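Local coordinates for protein sugar phosphate isomerase/epimerase (Parabacteroides distasonis, PDB 3OBE) that probably isomerises or epimerises a sugar or sugar derivative, as a member of the xylose isomerase-like TIM-barrel family, at residues 21-26 and 296-301; 40-45 and 88-93; 151-156 and 210-215; 214-219 and 242-247; 249-254 and 292-297. All blocks are in the same frame, centred on the assembly; numbering follows the deposited sequence. Where two conformers were deposited one is given.

Overall arrangement
The contacts tie together a TIM barrel of eight parallel strands. Contact 1 joins the residues leading into the first strand, 24-26, to the last helix, 287-300, and so brings the two ends of the barrel's chain together; contacts 2, 3 and 4 are nested inside that span. Contacts 1 and 5 share helix 287-300, with centres about 9 Å apart, and contact 2 reaches the same helix through a salt bridge from Arg44 to Glu292. Contacts 3 and 4 meet on strand 213-218, which carries Glu216 and Asp218 into a probable active-site pocket. Contact 3 lies across the barrel from contact 5, centres about 32 Å apart. Contact 4 is the most central of the five.

Contact 1: residues 21-26 and 296-301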
# COMPACT_ATOMS: atom_id res chain seq x y z
N LYS A 21 4.79 -14.84 11.89
CA LYS A 21 4.54 -13.41 11.91
C LYS A 21 3.71 -13.03 10.70
O LYS A 21 3.92 -13.55 9.61
CB LYS A 21 5.85 -12.63 11.84
CG LYS A 21 6.72 -12.81 13.01
CD LYS A 21 7.91 -11.81 12.96
CE LYS A 21 9.00 -12.23 13.90
NZ LYS A 21 10.13 -11.26 13.84
N LYS A 22 2.77 -12.12 10.89
CA LYS A 22 1.94 -11.68 9.79
C LYS A 22 2.76 -10.67 8.99
O LYS A 22 3.37 -9.73 9.53
CB LYS A 22 0.61 -11.09 10.28
CG LYS A 22 -0.26 -12.02 11.12
CD LYS A 22 -0.83 -13.23 10.34
CE LYS A 22 -1.45 -14.32 11.26
NZ LYS A 22 -0.49 -15.45 11.66
N MSE A 23 2.81 -10.90 7.70
CA MSE A 23 3.72 -10.15 6.85
C MSE A 23 3.17 -10.11 5.43
O MSE A 23 2.88 -11.14 4.82
CB MSE A 23 5.11 -10.81 6.86
CG MSE A 23 6.05 -10.21 5.91
SE MSE A 23 7.78 -11.16 6.22
CE MSE A 23 7.41 -12.65 5.36
N GLY A 24 3.02 -8.89 4.89
CA GLY A 24 2.52 -8.75 3.55
C GLY A 24 3.55 -8.42 2.49
O GLY A 24 4.67 -7.94 2.78
N LEU A 25 3.13 -8.65 1.25
CA LEU A 25 3.95 -8.33 0.07
C LEU A 25 3.07 -7.69 -0.97
O LEU A 25 2.01 -8.24 -1.31
CB LEU A 25 4.54 -9.62 -0.56
CG LEU A 25 5.38 -9.40 -1.84
CD1 LEU A 25 6.68 -8.65 -1.54
CD2 LEU A 25 5.72 -10.70 -2.54
N GLN A 26 3.53 -6.57 -1.54
CA GLN A 26 2.93 -6.03 -2.76
C GLN A 26 3.47 -6.80 -3.96
O GLN A 26 4.66 -6.81 -4.24
CB GLN A 26 3.20 -4.53 -2.88
CG GLN A 26 2.98 -3.89 -4.25
CD GLN A 26 1.61 -4.17 -4.86
OE1 GLN A 26 1.51 -4.89 -5.85
NE2 GLN A 26 0.54 -3.63 -4.26
N ALA A 296 13.38 -12.94 5.26
CA ALA A 296 14.30 -13.53 6.25
C ALA A 296 14.69 -12.48 7.33
O ALA A 296 14.75 -12.80 8.54
CB ALA A 296 15.56 -14.16 5.55
N TYR A 297 14.88 -11.24 6.91
CA TYR A 297 15.21 -10.15 7.85
C TYR A 297 14.06 -9.89 8.80
O TYR A 297 14.24 -9.77 10.03
CB TYR A 297 15.51 -8.89 7.05
CG TYR A 297 15.69 -7.62 7.87
CD1 TYR A 297 16.88 -7.34 8.53
CD2 TYR A 297 14.65 -6.70 7.95
CE1 TYR A 297 17.02 -6.19 9.24
CE2 TYR A 297 14.81 -5.54 8.62
CZ TYR A 297 15.97 -5.28 9.27
OH TYR A 297 16.10 -4.08 9.96
N LEU A 298 12.86 -9.81 8.26
CA LEU A 298 11.70 -9.41 9.06
C LEU A 298 11.33 -10.55 10.01
O LEU A 298 10.92 -10.31 11.16
CB LEU A 298 10.54 -9.06 8.17
CG LEU A 298 10.72 -7.77 7.35
CD1 LEU A 298 9.55 -7.61 6.38
CD2 LEU A 298 10.89 -6.49 8.27
N GLN A 299 11.45 -11.78 9.53
CA GLN A 299 11.11 -12.92 10.33
C GLN A 299 12.10 -13.04 11.50
O GLN A 299 11.68 -13.41 12.59
CB GLN A 299 11.12 -14.20 9.51
CG GLN A 299 10.03 -14.20 8.44
CD GLN A 299 8.70 -14.73 8.93
OE1 GLN A 299 7.68 -14.01 8.95
NE2 GLN A 299 8.70 -15.97 9.30
N ALA A 300 13.39 -12.76 11.27
CA ALA A 300 14.41 -12.89 12.34
C ALA A 300 14.47 -11.65 13.25
O ALA A 300 15.04 -11.72 14.33
CB ALA A 300 15.79 -13.14 11.72
N ALA A 301 13.92 -10.53 12.80
CA ALA A 301 14.07 -9.26 13.52
C ALA A 301 13.25 -9.33 14.81
O ALA A 301 12.06 -9.53 14.77
CB ALA A 301 13.57 -8.14 12.67
O HOH W 1 7.31 -16.20 11.49
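Lys21 reaches over the C-terminal end of helix 287-300 and plugs its ammonium group among the last carbonyls there. CG lies anti to the carbonyl carbon (chi1 -65°) and the chain runs on fully extended, which carries NZ across to the helix end. NZ donates to Leu298 O at 3.0 Å in that carbonyl's plane, and to Gln299 O at 2.9 Å from well above its plane; Val304 O is a further acceptor. The positive charge thus sits where the helix dipole is negative, which probably stabilises the terminus. An alanine at Lys21 is likely to leave these terminal carbonyls without their shared cation and the chain after the helix less firmly held. Gln299 folds back at chi2 (-87°) and lays OE1 3.7 Å from Lys21 CB, while its NE2 is held by Thr11 and, weakly, by a water that also accepts from Lys21 N. Selenomethionine Met23, bent at chi3, crosses Leu298 and Gln299 obliquely, its SE 4.0 Å from Leu298 CD1 and its CE 3.8 Å from Gln299 OE1. Strand 24-26 continues from here between strands 52-55 and 273-276; Met23 and Leu298 both touch Tyr274, and Phe263 of helix 259-269 meets Leu298.

Contact 2: residues 40-45 and 88-93; sequences NGLNRL and AGLRIS. With EOH (ethanol), chain E.
Leu42, on the inner side of helix 38-48, meets both Ala88 and Leu90 of the turn that leads into strand 91-95. At its root, CB rests 3.6 Å from Ala88 CB and 4.1 Å from Leu90 CD1. CG stands anti to the carbonyl carbon (chi1 -65°) and sends CD2 inward, where it comes within 3.8 Å of Leu90 CD1. The same Leu90 methyl lies against the helix backbone, 3.7 Å from Leu42 O, and touches Leu45 CB more loosely. Around these carbons stand Met84 of helix 78-87 and Leu53 of strand 52-55, both against Leu42, and Val85, against Leu90. At the outer margin a water donates to both Asn43 OD1 and Ala88 O, joining helix to turn. Gly89, with positive phi, ends helix 78-87 in a Schellman motif and turns the chain into Leu90, whose side chain crosses that of Leu42 obliquely. Farther along, Arg91 NH1 makes a weak hydrogen bond to an ethanol, probably from the crystallisation liquor, while NH2 is held by Ser129 OG and Gly127 O. A helix packed outside the sheet against the connection from the next helix into its strand is the beta-alpha arrangement of a TIM barrel.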
# COMPACT_ATOMS: atom_id res chain seq x y z
N ASN A 40 3.40 -22.25 -7.95
CA ASN A 40 4.68 -22.49 -7.34
C ASN A 40 5.23 -21.23 -6.69
O ASN A 40 5.83 -21.29 -5.62
CB ASN A 40 5.64 -23.05 -8.36
CG ASN A 40 5.24 -24.46 -8.79
OD1 ASN A 40 5.16 -25.36 -7.95
ND2 ASN A 40 4.94 -24.64 -10.09
N GLY A 41 4.99 -20.09 -7.32
CA GLY A 41 5.48 -18.80 -6.78
C GLY A 41 4.81 -18.49 -5.45
O GLY A 41 5.46 -18.01 -4.50
N LEU A 42 3.51 -18.70 -5.40
CA LEU A 42 2.75 -18.52 -4.16
C LEU A 42 3.22 -19.43 -3.04
O LEU A 42 3.30 -19.02 -1.89
CB LEU A 42 1.24 -18.64 -4.40
CG LEU A 42 0.61 -17.56 -5.30
CD1 LEU A 42 -0.83 -17.92 -5.78
CD2 LEU A 42 0.56 -16.20 -4.65
N ASN A 43 3.56 -20.66 -3.39
CA ASN A 43 4.11 -21.58 -2.41
C ASN A 43 5.44 -21.07 -1.86
O ASN A 43 5.73 -21.12 -0.66
CB ASN A 43 4.28 -22.96 -3.04
CG ASN A 43 4.70 -24.00 -2.05
OD1 ASN A 43 3.93 -24.37 -1.17
ND2 ASN A 43 5.93 -24.48 -2.18
N ARG A 44 6.27 -20.57 -2.76
CA ARG A 44 7.54 -19.97 -2.37
C ARG A 44 7.35 -18.81 -1.37
O ARG A 44 8.09 -18.69 -0.36
CB ARG A 44 8.22 -19.47 -3.64
CG ARG A 44 9.68 -19.49 -3.55
CD ARG A 44 10.37 -19.44 -4.92
NE ARG A 44 11.67 -18.83 -4.73
CZ ARG A 44 12.48 -18.45 -5.71
NH1 ARG A 44 12.13 -18.61 -6.98
NH2 ARG A 44 13.66 -17.93 -5.41
N LEU A 45 6.40 -17.93 -1.68
CA LEU A 45 6.11 -16.81 -0.79
C LEU A 45 5.65 -17.32 0.60
O LEU A 45 6.12 -16.82 1.64
CB LEU A 45 5.09 -15.92 -1.41
CG LEU A 45 5.54 -15.20 -2.68
CD1 LEU A 45 4.41 -14.34 -3.19
CD2 LEU A 45 6.80 -14.30 -2.37
N ALA A 88 -2.72 -21.59 -1.48
CA ALA A 88 -1.33 -21.47 -1.09
C ALA A 88 -1.11 -21.10 0.40
O ALA A 88 0.03 -21.05 0.87
CB ALA A 88 -0.63 -20.47 -2.00
N GLY A 89 -2.19 -20.88 1.15
CA GLY A 89 -2.09 -20.42 2.55
C GLY A 89 -1.81 -18.93 2.74
O GLY A 89 -1.26 -18.52 3.76
N LEU A 90 -2.22 -18.15 1.75
CA LEU A 90 -2.03 -16.71 1.77
C LEU A 90 -3.42 -16.08 1.77
O LEU A 90 -4.41 -16.78 1.64
CB LEU A 90 -1.22 -16.27 0.55
CG LEU A 90 0.21 -16.80 0.43
CD1 LEU A 90 0.79 -16.47 -0.91
CD2 LEU A 90 1.09 -16.23 1.54
N ARG A 91 -3.49 -14.76 1.93
CA ARG A 91 -4.71 -14.04 1.79
C ARG A 91 -4.43 -12.76 1.03
O ARG A 91 -3.47 -12.05 1.38
CB ARG A 91 -5.26 -13.74 3.17
CG ARG A 91 -6.44 -12.81 3.17
CD ARG A 91 -7.08 -12.54 4.57
NE ARG A 91 -8.17 -11.60 4.26
CZ ARG A 91 -8.30 -10.36 4.73
NH1 ARG A 91 -7.53 -9.90 5.71
NH2 ARG A 91 -9.28 -9.61 4.24
N ILE A 92 -5.27 -12.46 0.05
CA ILE A 92 -5.27 -11.12 -0.59
C ILE A 92 -6.03 -10.16 0.34
O ILE A 92 -7.27 -10.23 0.42
CB ILE A 92 -5.94 -11.12 -2.00
CG1 ILE A 92 -5.31 -12.18 -2.90
CG2 ILE A 92 -5.82 -9.72 -2.61
CD1 ILE A 92 -6.10 -12.45 -4.23
N SER A 93 -5.28 -9.30 1.01
CA SER A 93 -5.83 -8.38 1.99
C SER A 93 -5.88 -6.95 1.57
O SER A 93 -6.64 -6.17 2.18
CB SER A 93 -5.18 -8.56 3.33
OG SER A 93 -3.76 -8.53 3.32
C1 EOH E . -5.07 -6.75 7.58
C2 EOH E . -4.47 -5.62 6.77
O EOH E . -6.03 -7.47 6.81
O HOH W 2 1.74 -22.99 0.30

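Contact 3: residues 151-156 and 210-215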
# COMPACT_ATOMS: atom_id res chain seq x y z
N ILE A 151 -12.89 13.93 -3.01
CA ILE A 151 -13.06 12.73 -3.84
C ILE A 151 -12.60 11.47 -3.07
O ILE A 151 -13.28 10.45 -3.10
CB ILE A 151 -12.26 12.87 -5.14
CG1 ILE A 151 -12.96 13.93 -6.03
CG2 ILE A 151 -12.16 11.50 -5.82
CD1 ILE A 151 -12.15 14.49 -7.24
N PHE A 152 -11.48 11.56 -2.38
CA PHE A 152 -11.01 10.46 -1.49
C PHE A 152 -12.01 10.12 -0.39
O PHE A 152 -12.27 8.96 -0.17
CB PHE A 152 -9.65 10.80 -0.89
CG PHE A 152 -8.48 10.80 -1.87
CD1 PHE A 152 -8.59 10.38 -3.18
CD2 PHE A 152 -7.26 11.20 -1.41
CE1 PHE A 152 -7.47 10.34 -3.99
CE2 PHE A 152 -6.14 11.15 -2.18
CZ PHE A 152 -6.26 10.74 -3.49
N ASN A 153 -12.58 11.14 0.27
CA ASN A 153 -13.65 10.94 1.24
C ASN A 153 -14.83 10.16 0.65
O ASN A 153 -15.28 9.19 1.24
CB ASN A 153 -14.13 12.26 1.81
CG ASN A 153 -13.26 12.78 2.92
OD1 ASN A 153 -12.53 12.05 3.56
ND2 ASN A 153 -13.37 14.09 3.17
N ARG A 154 -15.26 10.55 -0.53
CA ARG A 154 -16.37 9.89 -1.18
C ARG A 154 -16.03 8.47 -1.51
O ARG A 154 -16.85 7.61 -1.37
CB ARG A 154 -16.82 10.66 -2.44
CG ARG A 154 -17.50 12.01 -2.11
CD ARG A 154 -17.53 12.90 -3.34
NE ARG A 154 -18.53 12.48 -4.31
CZ ARG A 154 -19.62 13.17 -4.66
NH1 ARG A 154 -19.88 14.35 -4.13
NH2 ARG A 154 -20.43 12.68 -5.58
N ALA A 155 -14.81 8.22 -1.95
CA ALA A 155 -14.36 6.85 -2.22
C ALA A 155 -14.41 6.00 -0.95
O ALA A 155 -14.89 4.85 -0.97
CB ALA A 155 -12.96 6.86 -2.78
N GLY A 156 -13.92 6.56 0.15
CA GLY A 156 -13.88 5.83 1.40
C GLY A 156 -15.24 5.53 1.98
O GLY A 156 -15.45 4.50 2.60
N PRO A 210 -11.08 10.67 9.18
CA PRO A 210 -10.45 9.42 9.65
C PRO A 210 -11.35 8.19 9.51
O PRO A 210 -10.83 7.10 9.36
CB PRO A 210 -10.12 9.68 11.12
CG PRO A 210 -10.15 11.21 11.29
CD PRO A 210 -10.99 11.77 10.17
N ASP A 211 -12.66 8.36 9.57
CA ASP A 211 -13.58 7.23 9.43
C ASP A 211 -13.80 6.81 7.98
O ASP A 211 -14.34 5.73 7.71
CB ASP A 211 -14.92 7.56 10.12
CG ASP A 211 -14.77 7.76 11.65
OD1 ASP A 211 -13.86 7.13 12.26
OD2 ASP A 211 -15.57 8.55 12.23
N LYS A 212 -13.38 7.63 7.02
CA LYS A 212 -13.52 7.31 5.59
C LYS A 212 -12.17 6.95 4.92
O LYS A 212 -12.17 6.19 4.01
CB LYS A 212 -14.11 8.48 4.83
CG LYS A 212 -15.53 8.85 5.24
CD LYS A 212 -15.96 10.14 4.53
CE LYS A 212 -17.29 10.71 5.06
NZ LYS A 212 -17.62 12.01 4.44
N VAL A 213 -11.09 7.58 5.35
CA VAL A 213 -9.82 7.52 4.68
C VAL A 213 -8.69 7.22 5.66
O VAL A 213 -8.57 7.90 6.68
CB VAL A 213 -9.53 8.86 3.96
CG1 VAL A 213 -8.06 8.92 3.41
CG2 VAL A 213 -10.55 9.08 2.85
N MSE A 214 -7.86 6.23 5.31
CA MSE A 214 -6.60 6.03 6.02
C MSE A 214 -5.45 6.12 5.01
O MSE A 214 -5.66 6.36 3.81
CB MSE A 214 -6.63 4.70 6.79
CG MSE A 214 -6.89 3.45 5.94
SE MSE A 214 -5.29 2.77 5.07
CE MSE A 214 -6.16 1.24 4.24
N PHE A 215 -4.22 6.01 5.53
CA PHE A 215 -3.02 6.22 4.77
C PHE A 215 -2.13 5.00 4.90
O PHE A 215 -1.96 4.43 6.01
CB PHE A 215 -2.32 7.54 5.16
CG PHE A 215 -3.11 8.78 4.72
CD1 PHE A 215 -4.19 9.21 5.48
CD2 PHE A 215 -2.88 9.40 3.50
CE1 PHE A 215 -4.96 10.25 5.05
CE2 PHE A 215 -3.66 10.49 3.10
CZ PHE A 215 -4.70 10.89 3.85
O HOH W 3 -13.10 3.55 3.87
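Val213 CG2 lies against helix 142-160, 3.5 Å from the backbone Phe152 O and 3.6 Å from the side-chain Asn153 OD1. The valine's chi1 of 171° sets CG1 anti to the backbone N and turns CG2 onto the helix. Beside it the extended chain of Lys212 crosses Asn153 at about a right angle: its CD lies 3.5 Å from Asn153 O and 3.9 Å from Asn153 CB, a contact of methylenes rather than of the ammonium group. Gly156 brings the two backbones closest, CA sitting 3.1 Å from Lys212 O in a CH···O contact; a CB here would collide with that oxygen. A water lies close to both Gly156 O and Lys212 O, 2.8 Å from each. In the next shell, Asn153 OD1 accepts from Asp209 N, which, with a weak bond from ND2 to Asn207 O, helps set the amide's rotation and holds the connection before Lys212 to the helix. Phe152 turns its ring toward Trp166 and Tyr168 of strand 165-169 and meets Phe204 edge-to-face, while Val213 touches Trp166. The helix preceding strand 165-169 thus also packs on the start of its sheet neighbour, 213-218, in the helix-outside, strand-inside packing of a TIM barrel.

Contact 4: residues 214-219 and 242-247; sequences MFELDV and LLHIKD
The imidazole of His244 lies obliquely between two carboxylates at the mouth of a TIM barrel, with Glu216 toward its CD2 and NE2 and Asp218 OD2 toward ND1 and the CB of the histidine. The ring is turned 49° from the Glu216 carboxylate, whose CD comes 3.3 Å from His244 CD2, and 55° from that of Asp218. In the ring plane, at the edge, a water sits 2.8 Å from ND1 and donates to Asp218 OD2. His244 NE2 is bonded to Glu54, Glu216 OE1 to His96 and Asp218 OD2 to His169, so each polar tip has a partner outside the two strands; a phosphate ion, probably from the crystallisation liquor, lies about 4 Å from the His244 side chain, consistent with a pocket there. Glu216 keeps its chain extended, CG anti to the backbone N (chi1 179°), which lifts the carboxylate clear of the sheet beside the imidazole. Strands 213-218 and 240-245 run parallel: Leu217 N donates to Leu242 O at 2.9 Å, and His244 N to Leu217 O. Leu217 CB and Leu243 CD2 pack on the other face, toward the helices, and Val219 adds its methyls to Leu243 and Ile245. At the strand start CE of selenomethionine Met214 meets Leu242 CD1 at 3.6 Å. At the far end Asp218 caps the following helix, and its OD1 accepts, at 2.6 Å, from a second water that also donates to His244 O.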
# COMPACT_ATOMS: atom_id res chain seq x y z
N MSE A 214 -7.86 6.23 5.31
CA MSE A 214 -6.60 6.03 6.02
C MSE A 214 -5.45 6.12 5.01
O MSE A 214 -5.66 6.36 3.81
CB MSE A 214 -6.63 4.70 6.79
CG MSE A 214 -6.89 3.45 5.94
SE MSE A 214 -5.29 2.77 5.07
CE MSE A 214 -6.16 1.24 4.24
N PHE A 215 -4.22 6.01 5.53
CA PHE A 215 -3.02 6.22 4.77
C PHE A 215 -2.13 5.00 4.90
O PHE A 215 -1.96 4.43 6.01
CB PHE A 215 -2.32 7.54 5.16
CG PHE A 215 -3.11 8.78 4.72
CD1 PHE A 215 -4.19 9.21 5.48
CD2 PHE A 215 -2.88 9.40 3.50
CE1 PHE A 215 -4.96 10.25 5.05
CE2 PHE A 215 -3.66 10.49 3.10
CZ PHE A 215 -4.70 10.89 3.85
N GLU A 216 -1.56 4.62 3.76
CA GLU A 216 -0.53 3.56 3.69
C GLU A 216 0.77 4.29 3.56
O GLU A 216 1.16 4.74 2.47
CB GLU A 216 -0.81 2.64 2.50
CG GLU A 216 0.20 1.48 2.27
CD GLU A 216 -0.27 0.55 1.23
OE1 GLU A 216 -0.29 0.97 0.08
OE2 GLU A 216 -0.52 -0.65 1.54
N LEU A 217 1.45 4.44 4.68
CA LEU A 217 2.65 5.25 4.74
C LEU A 217 3.80 4.51 4.12
O LEU A 217 4.18 3.45 4.60
CB LEU A 217 3.01 5.64 6.16
CG LEU A 217 4.26 6.49 6.30
CD1 LEU A 217 4.17 7.78 5.42
CD2 LEU A 217 4.57 6.75 7.73
N ASP A 218 4.32 5.08 3.05
CA ASP A 218 5.57 4.55 2.45
C ASP A 218 6.77 5.14 3.17
O ASP A 218 7.11 6.30 3.00
CB ASP A 218 5.70 4.77 0.96
CG ASP A 218 6.67 3.77 0.37
OD1 ASP A 218 7.87 3.88 0.77
OD2 ASP A 218 6.24 2.86 -0.40
N VAL A 219 7.36 4.33 4.07
CA VAL A 219 8.41 4.85 4.91
C VAL A 219 9.64 5.21 4.08
O VAL A 219 10.36 6.17 4.39
CB VAL A 219 8.72 3.91 6.09
CG1 VAL A 219 7.51 3.83 6.99
CG2 VAL A 219 9.20 2.52 5.59
N LEU A 242 -1.69 1.38 7.57
CA LEU A 242 -0.80 0.44 6.89
C LEU A 242 0.55 1.11 6.67
O LEU A 242 0.66 2.35 6.55
CB LEU A 242 -1.37 0.01 5.53
CG LEU A 242 -2.71 -0.69 5.46
CD1 LEU A 242 -3.17 -0.81 4.00
CD2 LEU A 242 -2.65 -2.04 6.17
N LEU A 243 1.60 0.30 6.55
CA LEU A 243 2.84 0.76 5.99
C LEU A 243 3.14 0.01 4.71
O LEU A 243 2.77 -1.18 4.57
CB LEU A 243 4.02 0.53 6.92
CG LEU A 243 3.93 1.09 8.35
CD1 LEU A 243 5.16 0.70 9.24
CD2 LEU A 243 3.69 2.61 8.32
N HIS A 244 3.89 0.67 3.84
CA HIS A 244 4.75 -0.03 2.90
C HIS A 244 6.15 -0.07 3.49
O HIS A 244 6.68 0.98 3.92
CB HIS A 244 4.78 0.61 1.53
CG HIS A 244 3.90 -0.09 0.56
ND1 HIS A 244 4.18 -0.20 -0.78
CD2 HIS A 244 2.70 -0.70 0.74
CE1 HIS A 244 3.22 -0.86 -1.39
NE2 HIS A 244 2.28 -1.16 -0.50
N ILE A 245 6.72 -1.27 3.53
CA ILE A 245 8.08 -1.50 3.99
C ILE A 245 8.93 -1.71 2.75
O ILE A 245 8.76 -2.71 2.01
CB ILE A 245 8.16 -2.69 4.99
CG1 ILE A 245 7.39 -2.34 6.29
CG2 ILE A 245 9.62 -3.12 5.26
CD1 ILE A 245 8.05 -1.16 7.11
N LYS A 246 9.80 -0.73 2.51
CA LYS A 246 10.61 -0.63 1.33
C LYS A 246 11.98 -0.08 1.73
O LYS A 246 12.11 0.65 2.73
CB LYS A 246 9.96 0.27 0.27
CG LYS A 246 10.80 0.30 -1.04
CD LYS A 246 10.19 1.07 -2.12
CE LYS A 246 11.06 1.03 -3.36
NZ LYS A 246 12.51 1.32 -3.11
N ASP A 247 13.01 -0.50 1.01
CA ASP A 247 14.38 -0.06 1.25
C ASP A 247 15.00 0.14 -0.13
O ASP A 247 14.28 0.15 -1.12
CB ASP A 247 15.08 -1.13 2.09
CG ASP A 247 16.27 -0.62 2.88
OD1 ASP A 247 16.92 0.35 2.43
OD2 ASP A 247 16.59 -1.25 3.96
O HOH W 4 6.65 0.71 -1.60
O HOH W 5 8.62 2.06 2.41

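Contact 5: residues 249-254 and 292-297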
# COMPACT_ATOMS: atom_id res chain seq x y z
N TRP A 249 16.75 -2.03 -1.75
CA TRP A 249 16.33 -3.31 -2.36
C TRP A 249 15.92 -4.24 -1.23
O TRP A 249 14.80 -4.14 -0.70
CB TRP A 249 17.41 -3.84 -3.30
CG TRP A 249 16.81 -4.85 -4.29
CD1 TRP A 249 15.80 -4.61 -5.19
CD2 TRP A 249 17.17 -6.23 -4.46
NE1 TRP A 249 15.50 -5.75 -5.90
CE2 TRP A 249 16.33 -6.76 -5.47
CE3 TRP A 249 18.14 -7.07 -3.86
CZ2 TRP A 249 16.41 -8.09 -5.87
CZ3 TRP A 249 18.23 -8.37 -4.29
CH2 TRP A 249 17.35 -8.88 -5.27
N ILE A 250 16.81 -5.10 -0.78
CA ILE A 250 16.46 -6.00 0.32
C ILE A 250 16.20 -5.22 1.60
O ILE A 250 16.97 -4.34 1.98
CB ILE A 250 17.53 -7.03 0.58
CG1 ILE A 250 17.57 -8.07 -0.53
CG2 ILE A 250 17.28 -7.82 1.92
CD1 ILE A 250 18.92 -8.82 -0.61
N ILE A 251 15.07 -5.52 2.24
CA ILE A 251 14.72 -4.83 3.46
C ILE A 251 15.79 -5.02 4.53
O ILE A 251 16.19 -6.16 4.87
CB ILE A 251 13.34 -5.26 4.00
CG1 ILE A 251 12.26 -5.10 2.94
CG2 ILE A 251 13.00 -4.56 5.32
CD1 ILE A 251 12.04 -3.67 2.36
N GLY A 252 16.29 -3.88 5.03
CA GLY A 252 17.30 -3.85 6.08
C GLY A 252 18.75 -4.02 5.65
O GLY A 252 19.65 -4.21 6.51
N ASP A 253 19.02 -3.93 4.35
CA ASP A 253 20.34 -4.19 3.76
C ASP A 253 21.14 -2.91 3.43
O ASP A 253 22.30 -2.99 3.06
CB ASP A 253 20.14 -5.09 2.51
CG ASP A 253 21.42 -5.74 2.01
OD1 ASP A 253 22.27 -6.12 2.83
OD2 ASP A 253 21.56 -5.96 0.78
N SER A 254 20.56 -1.72 3.66
CA SER A 254 21.19 -0.45 3.23
C SER A 254 21.62 0.37 4.45
O SER A 254 21.43 -0.07 5.58
CB SER A 254 20.29 0.35 2.33
OG SER A 254 19.34 1.13 3.04
N GLU A 292 12.59 -12.89 -0.81
CA GLU A 292 12.90 -13.94 0.17
C GLU A 292 13.86 -13.45 1.27
O GLU A 292 13.62 -13.72 2.45
CB GLU A 292 13.48 -15.13 -0.56
CG GLU A 292 12.42 -15.88 -1.31
CD GLU A 292 12.93 -17.07 -2.06
OE1 GLU A 292 14.07 -17.01 -2.62
OE2 GLU A 292 12.20 -18.09 -2.09
N LYS A 293 14.89 -12.73 0.88
CA LYS A 293 15.87 -12.18 1.81
C LYS A 293 15.26 -11.10 2.70
O LYS A 293 15.60 -11.00 3.88
CB LYS A 293 17.11 -11.68 1.09
CG LYS A 293 17.99 -12.89 0.68
CD LYS A 293 19.26 -12.54 0.03
CE LYS A 293 20.13 -13.81 0.03
NZ LYS A 293 20.94 -13.92 -1.13
N SER A 294 14.31 -10.34 2.16
CA SER A 294 13.54 -9.34 2.93
C SER A 294 12.73 -10.04 3.99
O SER A 294 12.74 -9.65 5.19
CB SER A 294 12.66 -8.49 2.01
OG SER A 294 13.47 -7.76 1.10
N ALA A 295 12.08 -11.12 3.58
CA ALA A 295 11.28 -11.93 4.52
C ALA A 295 12.19 -12.45 5.61
O ALA A 295 11.78 -12.41 6.77
CB ALA A 295 10.54 -13.10 3.80
N ALA A 296 13.38 -12.94 5.26
CA ALA A 296 14.30 -13.53 6.25
C ALA A 296 14.69 -12.48 7.33
O ALA A 296 14.75 -12.80 8.54
CB ALA A 296 15.56 -14.16 5.55
N TYR A 297 14.88 -11.24 6.91
CA TYR A 297 15.21 -10.15 7.85
C TYR A 297 14.06 -9.89 8.80
O TYR A 297 14.24 -9.77 10.03
CB TYR A 297 15.51 -8.89 7.05
CG TYR A 297 15.69 -7.62 7.87
CD1 TYR A 297 16.88 -7.34 8.53
CD2 TYR A 297 14.65 -6.70 7.95
CE1 TYR A 297 17.02 -6.19 9.24
CE2 TYR A 297 14.81 -5.54 8.62
CZ TYR A 297 15.97 -5.28 9.27
OH TYR A 297 16.10 -4.08 9.96
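Tyr297 has its CG anti to the backbone N (chi1 172°), which swings the ring out from helix 287-300 and over the type II beta turn Ile250-Asp253, while Ser294, with chi1 -62°, points OG back at the turn's backbone. This turn belongs to the loop that follows strand 240-245 in the TIM barrel. Ile251 O and Gly252 CA lie over the same face of the tyrosine ring, the oxygen 3.4 Å from Tyr297 CG, and Gly252 CA makes a CH-pi contact 3.9 Å from the centroid. A CB on this glycine would run into the ring. Ile251 CG2 meets Tyr297 CD2, the two side chains crossing at about a right angle. A leucine in place of Tyr297 would probably lose the flat cover over Gly252 and leave the turn freer to move. Ile250 packs its CD1 on the aliphatic part of Lys293, 3.8 Å from CD, and the ammonium group goes on to Glu289. The loop is tied down further by Asp247, which accepts from Gly252 N and pairs with Ser254 OG. Ser294 OG also bonds to Gly290 O, a turn earlier in the helix, and from that position accepts Ile251 N at 3.0 Å, nearly straight at 173°.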